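Local coordinates for DNA replication protein DnaC (Aquifex aeolicus, PDB 3ECC), which probably acts as an ATP-binding helicase loader in the initiation of bacterial DNA replication, caught here with ADP, beryllium trifluoride and magnesium, at residues L24-F29 / L41-S46; H53-T58 / S135-T140. All blocks are in the same frame, centred on the assembly; numbering follows the deposited sequence.

Contact 1: L24-F29 / L41-S46; sequences LTIRVF and LTFVGS
Leu-41 lies over one face of the Phe-29 ring, and this CH-pi contact is the centre of the meeting between helix 17-31 and strand 40-45. CG of Leu-41 sits 4.1 Å from the centroid of the Phe-29 ring and only 8° off the ring normal, practically above the middle of the six-membered ring. Both methyls lean toward the CG end of the ring: CD2 of Leu-41 comes to 3.7 Å from CD1 of Phe-29, while CD1 of Leu-41 lies above CD2 of Phe-29. With CG anti to the backbone N (chi1 178°), Phe-29 swings its ring off the helix toward the strand and presents a face to the leucine.

The remaining contacts are apolar: one aliphatic, one at an aromatic edge. Ile-26, one turn earlier on the helix, sets its CG1 4.0 Å from CD1 of Leu-41, so this one methyl touches both helix residues. The far end of the same isoleucine reaches Phe-43 differently: CD1 of Ile-26 comes to the ring edge, 4.0 Å from CE1 of Phe-43 and near the ring plane, the two side chains crossing at about a right angle. Phe-43 also packs on Lys-51 and Leu-54 of helix 51-65, and Phe-33 meets the ring of Phe-29.

The helix runs nearly antiparallel to the strand, 163° between their directions, with the axes 11.1 Å apart. No hydrogen bond crosses that gap. Side-chain shape and apolar burial therefore join the helix to the strand that leads into the Walker A P-loop, where Ser-46 touches ADP and beryllium trifluoride.

Contact 2: H53-T58 / S135-T140; sequences HLAVAT and STIITT. With ADP (adenosine-5'-diphosphate), chain B.
Helix 53-58 runs almost antiparallel to strand 136-140, at 167°, with the axes 8.9 Å apart and Ala-55 facing Ile-137 across the closest pair of CA atoms. The methyl CB of Ala-55 meets CG2 of Thr-139 at 3.6 Å, and a turn later CG2 of Thr-58 rests 3.8 Å from CD1 of Ile-137. Thr-58 turns its hydroxyl back to its own helix: OG1 donates to Leu-54 O at 2.6 Å, on the opposite face of that carbonyl from Thr-58 N, which leaves the methyl for the strand. The OG1 of Thr-139 is held by Asp-107 and the amide of Asp-108.

His-53 points away from the strand to ADP, its CG anti to the backbone N (chi1 -171°), which carries the imidazole to the ribose. Its backbone N donates to O1A of ADP at 2.8 Å, and its ND1 shares a hydrogen bond with ribose O2' of ADP, also 2.8 Å; adenine C4 lies over one face of the imidazole. With an alanine in place of His-53, the ribose O2' would probably lose this partner and the adenine the ring beside it. Apolar packing thus seats the P-loop helix on the sheet, while polar groups at its start grip the nucleotide.

Both contacts are buried and set a helix nearly antiparallel to a strand of the same parallel sheet, yet contact 2 lies deeper, its centre about 5 Å from that of the chain, against about 10 Å for contact 1. Strands 40-45 and 136-141 are neighbours, paired through Phe-43 N to Ile-138 O and Phe-43 O to Thr-140 N, probable hydrogen bonds of 2.8 Å each. The helices also touch, Ile-26 packing on Thr-58. Farther from the centre, contact 1 spans its wider gap with large side chains; contact 2 uses methyls and adds nucleotide binding. Strand 40-45 and helix 51-65 flank the P-loop, so contact 1 packs against the element before it and contact 2 against the one after.

Contact 1: L24-F29 / L41-S46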
loop_
_atom_site.group_PDB
_atom_site.type_symbol
_atom_site.label_atom_id
_atom_site.label_comp_id
_atom_site.label_asym_id
_atom_site.label_seq_id
_atom_site.Cartn_x
_atom_site.Cartn_y
_atom_site.Cartn_z
ATOM N N LEU A 24 -15.045 5.858 -5.497
ATOM C CA LEU A 24 -15.798 6.782 -4.646
ATOM C C LEU A 24 -15.207 6.835 -3.235
ATOM O O LEU A 24 -15.134 7.902 -2.627
ATOM C CB LEU A 24 -17.292 6.408 -4.603
ATOM C CG LEU A 24 -18.068 6.471 -5.936
ATOM C CD1 LEU A 24 -19.446 5.839 -5.814
ATOM C CD2 LEU A 24 -18.170 7.894 -6.505
ATOM N N THR A 25 -14.760 5.687 -2.736
ATOM C CA THR A 25 -14.110 5.625 -1.433
ATOM C C THR A 25 -12.748 6.329 -1.432
ATOM O O THR A 25 -12.340 6.892 -0.414
ATOM C CB THR A 25 -13.951 4.179 -0.938
ATOM O OG1 THR A 25 -15.225 3.526 -0.945
ATOM C CG2 THR A 25 -13.402 4.166 0.475
ATOM N N ILE A 26 -12.055 6.312 -2.570
ATOM C CA ILE A 26 -10.769 7.005 -2.688
ATOM C C ILE A 26 -10.971 8.515 -2.716
ATOM O O ILE A 26 -10.273 9.253 -2.016
ATOM C CB ILE A 26 -9.982 6.582 -3.953
ATOM C CG1 ILE A 26 -9.585 5.109 -3.879
ATOM C CG2 ILE A 26 -8.748 7.460 -4.138
ATOM C CD1 ILE A 26 -9.229 4.510 -5.224
ATOM N N ARG A 27 -11.929 8.963 -3.528
ATOM C CA ARG A 27 -12.222 10.391 -3.681
ATOM C C ARG A 27 -12.625 11.045 -2.349
ATOM O O ARG A 27 -12.156 12.142 -2.021
ATOM C CB ARG A 27 -13.289 10.627 -4.773
ATOM C CG ARG A 27 -12.772 10.422 -6.209
ATOM C CD ARG A 27 -13.584 11.189 -7.246
ATOM N NE ARG A 27 -13.017 11.083 -8.597
ATOM C CZ ARG A 27 -12.044 11.862 -9.082
ATOM N NH1 ARG A 27 -11.506 12.819 -8.333
ATOM N NH2 ARG A 27 -11.602 11.676 -10.319
ATOM N N VAL A 28 -13.462 10.351 -1.578
ATOM C CA VAL A 28 -13.797 10.773 -0.224
ATOM C C VAL A 28 -12.539 10.837 0.634
ATOM O O VAL A 28 -12.323 11.812 1.350
ATOM C CB VAL A 28 -14.811 9.817 0.430
ATOM C CG1 VAL A 28 -14.937 10.104 1.910
ATOM C CG2 VAL A 28 -16.156 9.927 -0.248
ATOM N N PHE A 29 -11.708 9.796 0.539
ATOM C CA PHE A 29 -10.461 9.691 1.313
ATOM C C PHE A 29 -9.523 10.865 1.023
ATOM O O PHE A 29 -9.142 11.602 1.935
ATOM C CB PHE A 29 -9.759 8.343 1.022
ATOM C CG PHE A 29 -8.442 8.171 1.743
ATOM C CD1 PHE A 29 -8.395 7.613 3.016
ATOM C CD2 PHE A 29 -7.254 8.576 1.151
ATOM C CE1 PHE A 29 -7.186 7.470 3.686
ATOM C CE2 PHE A 29 -6.037 8.431 1.817
ATOM C CZ PHE A 29 -6.005 7.875 3.082
ATOM N N LEU A 41 -5.225 3.151 2.820
ATOM C CA LEU A 41 -6.113 2.216 2.153
ATOM C C LEU A 41 -5.353 0.948 1.837
ATOM O O LEU A 41 -4.140 0.972 1.642
ATOM C CB LEU A 41 -6.663 2.818 0.858
ATOM C CG LEU A 41 -7.317 4.203 0.929
ATOM C CD1 LEU A 41 -7.440 4.807 -0.463
ATOM C CD2 LEU A 41 -8.684 4.145 1.626
ATOM N N THR A 42 -6.080 -0.161 1.788
ATOM C CA THR A 42 -5.514 -1.445 1.437
ATOM C C THR A 42 -6.271 -2.045 0.257
ATOM O O THR A 42 -7.473 -2.289 0.333
ATOM C CB THR A 42 -5.551 -2.409 2.628
ATOM O OG1 THR A 42 -4.921 -1.792 3.761
ATOM C CG2 THR A 42 -4.831 -3.712 2.291
ATOM N N PHE A 43 -5.554 -2.271 -0.837
ATOM C CA PHE A 43 -6.144 -2.815 -2.054
ATOM C C PHE A 43 -5.791 -4.287 -2.191
ATOM O O PHE A 43 -4.617 -4.653 -2.262
ATOM C CB PHE A 43 -5.629 -2.066 -3.282
ATOM C CG PHE A 43 -5.969 -0.609 -3.295
ATOM C CD1 PHE A 43 -7.177 -0.173 -3.815
ATOM C CD2 PHE A 43 -5.073 0.326 -2.804
ATOM C CE1 PHE A 43 -7.489 1.168 -3.843
ATOM C CE2 PHE A 43 -5.374 1.679 -2.828
ATOM C CZ PHE A 43 -6.583 2.102 -3.350
ATOM N N VAL A 44 -6.817 -5.127 -2.227
ATOM C CA VAL A 44 -6.637 -6.562 -2.330
ATOM C C VAL A 44 -7.269 -7.041 -3.628
ATOM O O VAL A 44 -8.195 -6.417 -4.135
ATOM C CB VAL A 44 -7.289 -7.280 -1.129
ATOM C CG1 VAL A 44 -6.797 -8.712 -1.026
ATOM C CG2 VAL A 44 -6.974 -6.543 0.158
ATOM N N GLY A 45 -6.758 -8.141 -4.174
ATOM C CA GLY A 45 -7.337 -8.727 -5.378
ATOM C C GLY A 45 -6.345 -9.456 -6.267
ATOM O O GLY A 45 -5.138 -9.439 -6.026
ATOM N N SER A 46 -6.868 -10.090 -7.307
ATOM C CA SER A 46 -6.062 -10.781 -8.307
ATOM C C SER A 46 -5.277 -9.811 -9.208
ATOM O O SER A 46 -5.554 -8.609 -9.212
ATOM C CB SER A 46 -6.963 -11.666 -9.163
ATOM O OG SER A 46 -7.295 -12.843 -8.461
#

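Contact 2: H53-T58 / S135-T140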
loop_
_atom_site.group_PDB
_atom_site.type_symbol
_atom_site.label_atom_id
_atom_site.label_comp_id
_atom_site.label_asym_id
_atom_site.label_seq_id
_atom_site.Cartn_x
_atom_site.Cartn_y
_atom_site.Cartn_z
ATOM N N HIS A 53 -2.693 0.725 -10.054
ATOM C CA HIS A 53 -3.234 1.875 -10.769
ATOM C C HIS A 53 -3.884 2.857 -9.793
ATOM O O HIS A 53 -3.585 4.057 -9.805
ATOM C CB HIS A 53 -4.252 1.427 -11.830
ATOM C CG HIS A 53 -4.683 2.526 -12.748
ATOM N ND1 HIS A 53 -4.172 2.675 -14.018
ATOM C CD2 HIS A 53 -5.554 3.548 -12.570
ATOM C CE1 HIS A 53 -4.725 3.730 -14.592
ATOM N NE2 HIS A 53 -5.564 4.280 -13.732
ATOM N N LEU A 54 -4.766 2.339 -8.942
ATOM C CA LEU A 54 -5.514 3.173 -8.003
ATOM C C LEU A 54 -4.647 3.710 -6.876
ATOM O O LEU A 54 -4.899 4.801 -6.373
ATOM C CB LEU A 54 -6.710 2.411 -7.430
ATOM C CG LEU A 54 -7.866 2.271 -8.413
ATOM C CD1 LEU A 54 -8.923 1.331 -7.884
ATOM C CD2 LEU A 54 -8.447 3.646 -8.713
ATOM N N ALA A 55 -3.627 2.941 -6.494
ATOM C CA ALA A 55 -2.639 3.372 -5.502
ATOM C C ALA A 55 -1.807 4.565 -5.984
ATOM O O ALA A 55 -1.497 5.462 -5.206
ATOM C CB ALA A 55 -1.728 2.215 -5.133
ATOM N N VAL A 56 -1.433 4.561 -7.263
ATOM C CA VAL A 56 -0.659 5.665 -7.827
ATOM C C VAL A 56 -1.572 6.874 -8.033
ATOM O O VAL A 56 -1.181 8.022 -7.766
ATOM C CB VAL A 56 0.036 5.270 -9.147
ATOM C CG1 VAL A 56 0.766 6.465 -9.746
ATOM C CG2 VAL A 56 1.015 4.131 -8.910
ATOM N N ALA A 57 -2.802 6.604 -8.477
ATOM C CA ALA A 57 -3.837 7.632 -8.605
ATOM C C ALA A 57 -4.078 8.350 -7.278
ATOM O O ALA A 57 -4.077 9.586 -7.226
ATOM C CB ALA A 57 -5.135 7.022 -9.123
ATOM N N THR A 58 -4.266 7.574 -6.210
ATOM C CA THR A 58 -4.521 8.130 -4.884
ATOM C C THR A 58 -3.352 9.003 -4.434
ATOM O O THR A 58 -3.548 10.084 -3.879
ATOM C CB THR A 58 -4.777 7.022 -3.843
ATOM O OG1 THR A 58 -5.765 6.114 -4.339
ATOM C CG2 THR A 58 -5.269 7.614 -2.542
ATOM N N SER A 135 0.201 7.742 7.532
ATOM C CA SER A 135 -0.726 7.125 6.579
ATOM C C SER A 135 0.010 6.373 5.493
ATOM O O SER A 135 0.968 6.878 4.908
ATOM C CB SER A 135 -1.654 8.166 5.960
ATOM O OG SER A 135 -0.972 9.398 5.775
ATOM N N THR A 136 -0.445 5.154 5.232
ATOM C CA THR A 136 0.253 4.260 4.329
ATOM C C THR A 136 -0.721 3.430 3.502
ATOM O O THR A 136 -1.656 2.824 4.033
ATOM C CB THR A 136 1.261 3.346 5.086
ATOM O OG1 THR A 136 1.474 2.142 4.342
ATOM C CG2 THR A 136 0.742 2.982 6.461
ATOM N N ILE A 137 -0.499 3.420 2.192
ATOM C CA ILE A 137 -1.353 2.683 1.274
ATOM C C ILE A 137 -0.672 1.402 0.816
ATOM O O ILE A 137 0.522 1.386 0.535
ATOM C CB ILE A 137 -1.748 3.547 0.062
ATOM C CG1 ILE A 137 -2.455 4.823 0.536
ATOM C CG2 ILE A 137 -2.631 2.748 -0.900
ATOM C CD1 ILE A 137 -2.601 5.899 -0.533
ATOM N N ILE A 138 -1.440 0.325 0.752
ATOM C CA ILE A 138 -0.893 -0.988 0.447
ATOM C C ILE A 138 -1.693 -1.628 -0.675
ATOM O O ILE A 138 -2.909 -1.502 -0.724
ATOM C CB ILE A 138 -0.944 -1.913 1.694
ATOM C CG1 ILE A 138 0.004 -1.415 2.786
ATOM C CG2 ILE A 138 -0.639 -3.364 1.315
ATOM C CD1 ILE A 138 -0.336 -1.927 4.159
ATOM N N THR A 139 -1.003 -2.284 -1.598
ATOM C CA THR A 139 -1.667 -3.185 -2.537
ATOM C C THR A 139 -1.098 -4.575 -2.350
ATOM O O THR A 139 0.107 -4.745 -2.158
ATOM C CB THR A 139 -1.525 -2.746 -4.015
ATOM O OG1 THR A 139 -0.217 -3.068 -4.504
ATOM C CG2 THR A 139 -1.773 -1.255 -4.162
ATOM N N THR A 140 -1.970 -5.571 -2.381
ATOM C CA THR A 140 -1.565 -6.926 -2.075
ATOM C C THR A 140 -2.348 -7.945 -2.895
ATOM O O THR A 140 -3.467 -7.679 -3.353
ATOM C CB THR A 140 -1.701 -7.232 -0.550
ATOM O OG1 THR A 140 -1.174 -8.533 -0.269
ATOM C CG2 THR A 140 -3.161 -7.153 -0.098
HETATM P PB ADP B . -2.647 -4.765 -10.310
HETATM O O1B ADP B . -1.777 -3.705 -9.658
HETATM O O2B ADP B . -3.835 -5.181 -9.483
HETATM O O3B ADP B . -1.875 -5.917 -10.889
HETATM P PA ADP B . -2.478 -2.860 -12.376
HETATM O O1A ADP B . -2.721 -1.556 -11.658
HETATM O O2A ADP B . -0.983 -3.084 -12.534
HETATM O O3A ADP B . -3.252 -4.053 -11.602
HETATM O "O5'" ADP B . -3.228 -2.883 -13.801
HETATM C "C5'" ADP B . -2.649 -3.442 -14.975
HETATM C "C4'" ADP B . -2.740 -2.436 -16.116
HETATM O "O4'" ADP B . -4.113 -2.166 -16.396
HETATM C "C3'" ADP B . -2.104 -1.114 -15.738
HETATM O "O3'" ADP B . -1.267 -0.703 -16.806
HETATM C "C2'" ADP B . -3.263 -0.151 -15.527
HETATM O "O2'" ADP B . -2.960 1.131 -16.040
HETATM C "C1'" ADP B . -4.392 -0.764 -16.317
HETATM N N9 ADP B . -5.733 -0.544 -15.709
HETATM C C8 ADP B . -6.304 -1.263 -14.719
HETATM N N7 ADP B . -7.552 -0.801 -14.435
HETATM C C5 ADP B . -7.803 0.220 -15.264
HETATM C C6 ADP B . -8.929 1.162 -15.510
HETATM N N6 ADP B . -10.085 1.104 -14.807
HETATM N N1 ADP B . -8.777 2.080 -16.474
HETATM C C2 ADP B . -7.650 2.164 -17.210
HETATM N N3 ADP B . -6.595 1.345 -17.042
HETATM C C4 ADP B . -6.610 0.380 -16.108
#